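Local structure of alanine racemase (Acinetobacter baumannii, 4QHR) at residues D303-D308 with V320-N325. The protein belongs to the alanine racemase family, two-domain proteins that pair an N-terminal TIM-type barrel with a mainly beta C-terminal domain. Numbering follows the deposited sequence.
Sequences DMIAID and VELWGN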
ATOM      1  N   ASP A 303      -3.632  11.751  -3.227  1.00  8.02           N
ATOM      2  CA  ASP A 303      -4.917  11.552  -3.853  1.00  8.67           C
ATOM      3  C   ASP A 303      -5.003  11.810  -5.347  1.00  8.75           C
ATOM      4  O   ASP A 303      -6.034  11.505  -5.981  1.00  9.53           O
ATOM      5  CB  ASP A 303      -5.935  12.482  -3.206  1.00  9.03           C
ATOM      6  CG  ASP A 303      -5.957  12.340  -1.703  1.00  8.99           C
ATOM      7  OD1 ASP A 303      -5.857  11.246  -1.125  1.00  8.89           O
ATOM      8  OD2 ASP A 303      -6.084  13.385  -1.081  1.00  9.69           O
ATOM      9  N   MET A 304      -3.943  12.311  -5.931  1.00  8.62           N
ATOM     10  CA  MET A 304      -3.988  12.763  -7.320  1.00  8.75           C
ATOM     11  C   MET A 304      -2.652  12.584  -8.034  1.00  8.35           C
ATOM     12  O   MET A 304      -1.602  12.624  -7.381  1.00  7.51           O
ATOM     13  CB  MET A 304      -4.305  14.236  -7.355  1.00  9.38           C
ATOM     14  CG  MET A 304      -5.747  14.566  -7.146  1.00 10.15           C
ATOM     15  SD  MET A 304      -6.013  16.357  -7.030  1.00 11.82           S
ATOM     16  CE  MET A 304      -5.514  16.749  -5.356  1.00 10.96           C
ATOM     17  N   ILE A 305      -2.740  12.371  -9.351  1.00  7.99           N
ATOM     18  CA  ILE A 305      -1.585  12.424 -10.235  1.00  7.81           C
ATOM     19  C   ILE A 305      -1.891  13.326 -11.426  1.00  7.92           C
ATOM     20  O   ILE A 305      -3.079  13.586 -11.767  1.00  7.49           O
ATOM     21  CB  ILE A 305      -1.092  10.998 -10.727  1.00  7.63           C
ATOM     22  CG1 ILE A 305      -2.102  10.349 -11.678  1.00  7.52           C
ATOM     23  CG2 ILE A 305      -0.771  10.113  -9.568  1.00  7.58           C
ATOM     24  CD1 ILE A 305      -1.732   8.984 -12.237  1.00  7.46           C
ATOM     25  N   ALA A 306      -0.806  13.790 -12.082  1.00  8.09           N
ATOM     26  CA  ALA A 306      -0.930  14.570 -13.305  1.00  8.33           C
ATOM     27  C   ALA A 306      -0.339  13.782 -14.491  1.00  8.98           C
ATOM     28  O   ALA A 306       0.690  13.113 -14.343  1.00  8.69           O
ATOM     29  CB  ALA A 306      -0.234  15.905 -13.146  1.00  8.45           C
ATOM     30  N   ILE A 307      -1.002  13.871 -15.648  1.00  9.91           N
ATOM     31  CA  ILE A 307      -0.587  13.209 -16.861  1.00 11.25           C
ATOM     32  C   ILE A 307      -0.565  14.216 -18.012  1.00 11.88           C
ATOM     33  O   ILE A 307      -1.362  15.181 -18.042  1.00 10.29           O
ATOM     34  CB  ILE A 307      -1.482  12.000 -17.194  1.00 12.90           C
ATOM     35  CG1 ILE A 307      -2.892  12.426 -17.433  1.00 14.12           C
ATOM     36  CG2 ILE A 307      -1.483  10.954 -16.040  1.00 12.72           C
ATOM     37  CD1 ILE A 307      -3.789  11.234 -17.620  1.00 15.88           C
ATOM     38  N   ASP A 308       0.371  14.005 -18.929  1.00 12.53           N
ATOM     39  CA  ASP A 308       0.449  14.793 -20.141  1.00 13.44           C
ATOM     40  C   ASP A 308      -0.496  14.191 -21.159  1.00 13.93           C
ATOM     41  O   ASP A 308      -0.259  13.089 -21.638  1.00 14.16           O
ATOM     42  CB  ASP A 308       1.886  14.788 -20.656  1.00 13.73           C
ATOM     43  CG  ASP A 308       2.041  15.497 -21.977  1.00 14.64           C
ATOM     44  OD1 ASP A 308       1.093  16.127 -22.439  1.00 12.84           O
ATOM     45  OD2 ASP A 308       3.172  15.422 -22.527  1.00 15.52           O
ATOM     46  N   VAL A 320      -8.900   6.047 -16.972  1.00 10.70           N
ATOM     47  CA  VAL A 320      -7.453   6.004 -17.051  1.00  9.98           C
ATOM     48  C   VAL A 320      -6.965   4.699 -16.378  1.00  9.84           C
ATOM     49  O   VAL A 320      -7.361   4.417 -15.226  1.00 10.10           O
ATOM     50  CB  VAL A 320      -6.842   7.196 -16.289  1.00  9.87           C
ATOM     51  CG1 VAL A 320      -5.313   7.125 -16.244  1.00  9.54           C
ATOM     52  CG2 VAL A 320      -7.285   8.503 -16.935  1.00 10.12           C
ATOM     53  N   GLU A 321      -6.179   3.914 -17.106  1.00  9.53           N
ATOM     54  CA  GLU A 321      -5.672   2.653 -16.616  1.00  9.68           C
ATOM     55  C   GLU A 321      -4.287   2.823 -16.017  1.00  9.77           C
ATOM     56  O   GLU A 321      -3.339   3.239 -16.708  1.00  9.82           O
ATOM     57  CB  GLU A 321      -5.635   1.617 -17.746  1.00  9.59           C
ATOM     58  CG  GLU A 321      -5.009   0.279 -17.323  1.00  9.62           C
ATOM     59  CD  GLU A 321      -4.998  -0.719 -18.487  1.00 10.06           C
ATOM     60  OE1 GLU A 321      -5.994  -0.700 -19.251  1.00 11.06           O
ATOM     61  OE2 GLU A 321      -4.009  -1.455 -18.660  1.00  9.39           O
ATOM     62  N   LEU A 322      -4.146   2.482 -14.736  1.00  9.77           N
ATOM     63  CA  LEU A 322      -2.859   2.584 -14.066  1.00  9.26           C
ATOM     64  C   LEU A 322      -2.055   1.329 -14.292  1.00  9.26           C
ATOM     65  O   LEU A 322      -0.863   1.385 -14.555  1.00  9.09           O
ATOM     66  CB  LEU A 322      -3.064   2.888 -12.607  1.00  9.86           C
ATOM     67  CG  LEU A 322      -3.931   4.137 -12.535  1.00 10.42           C
ATOM     68  CD1 LEU A 322      -4.735   4.082 -11.293  1.00 10.91           C
ATOM     69  CD2 LEU A 322      -3.090   5.392 -12.739  1.00 10.22           C
ATOM     70  N   TRP A 323      -2.708   0.181 -14.252  1.00  8.63           N
ATOM     71  CA  TRP A 323      -2.150  -0.995 -14.844  1.00  8.40           C
ATOM     72  C   TRP A 323      -3.242  -1.972 -15.122  1.00  8.65           C
ATOM     73  O   TRP A 323      -4.354  -1.844 -14.571  1.00  8.34           O
ATOM     74  CB  TRP A 323      -1.062  -1.601 -13.956  1.00  8.61           C
ATOM     75  CG  TRP A 323      -1.434  -2.000 -12.549  1.00  8.20           C
ATOM     76  CD1 TRP A 323      -2.112  -3.137 -12.159  1.00  8.39           C
ATOM     77  CD2 TRP A 323      -1.011  -1.364 -11.354  1.00  8.10           C
ATOM     78  NE1 TRP A 323      -2.167  -3.190 -10.782  1.00  8.23           N
ATOM     79  CE2 TRP A 323      -1.504  -2.107 -10.277  1.00  8.00           C
ATOM     80  CE3 TRP A 323      -0.288  -0.193 -11.090  1.00  7.94           C
ATOM     81  CZ2 TRP A 323      -1.288  -1.734  -8.949  1.00  8.06           C
ATOM     82  CZ3 TRP A 323      -0.078   0.170  -9.767  1.00  8.10           C
ATOM     83  CH2 TRP A 323      -0.570  -0.621  -8.719  1.00  8.09           C
ATOM     84  N   GLY A 324      -2.958  -2.920 -16.013  1.00  8.80           N
ATOM     85  CA  GLY A 324      -3.931  -3.919 -16.442  1.00  8.89           C
ATOM     86  C   GLY A 324      -3.470  -4.559 -17.755  1.00  9.35           C
ATOM     87  O   GLY A 324      -2.328  -4.940 -17.891  1.00  9.46           O
ATOM     88  N   ASN A 325      -4.357  -4.694 -18.728  1.00 10.09           N
ATOM     89  CA  ASN A 325      -3.938  -5.322 -19.997  1.00 10.92           C
ATOM     90  C   ASN A 325      -3.163  -4.394 -20.962  1.00 10.82           C
ATOM     91  O   ASN A 325      -2.496  -4.890 -21.896  1.00 11.31           O
ATOM     92  CB  ASN A 325      -5.139  -5.854 -20.732  1.00 11.34           C
ATOM     93  CG  ASN A 325      -5.721  -7.072 -20.092  1.00 11.76           C
ATOM     94  OD1 ASN A 325      -6.806  -7.020 -19.463  1.00 12.64           O
ATOM     95  ND2 ASN A 325      -5.033  -8.164 -20.228  1.00 11.88           N
TER
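Ile305 and Leu322 meet methyl to methyl: CD1 of Ile305 lies 3.9 Å from CD2 of Leu322, the two side chains pointing opposite ways as they pass. A second, looser touch lies two residues onward in one segment and two back in the other, with Ile307 CD1 4.5 Å from Val320 CG2. No hydrogen bond joins the two segments, and with Ile305 and Leu322 CA atoms 10.6 Å apart the backbones are too distant for strand pairing. Long isoleucines suit such a spacing: in Ile305, CG1 is turned to the side flanked by both backbone neighbours, N and C (chi1 69°), and the extended chi2 of 179° carries CD1 across. The shorter Val320 offers one branch to Ile307, whereas Leu322, whose CB does not aim at Ile305, brings only its tip close.

Other apolar side chains complete this buried layer. Val287 touches both Val320 and Leu322, Ile289 touches Ile307 and Val320, and Val269 packs on both isoleucines. Backbone bonds hold strand 305-308 between strands 264-269 and 292-297; its alternation puts Ile305 and Ile307 on one face. Val320 is tied to Ala238, and just beyond it Leu322 and Trp323 form a classic beta bulge opposite Phe236. Branched aliphatic side chains meeting at their ends, from non-neighbouring parts of one curled sheet, are consistent with the apolar core of a barrel-like alanine racemase C-terminal domain.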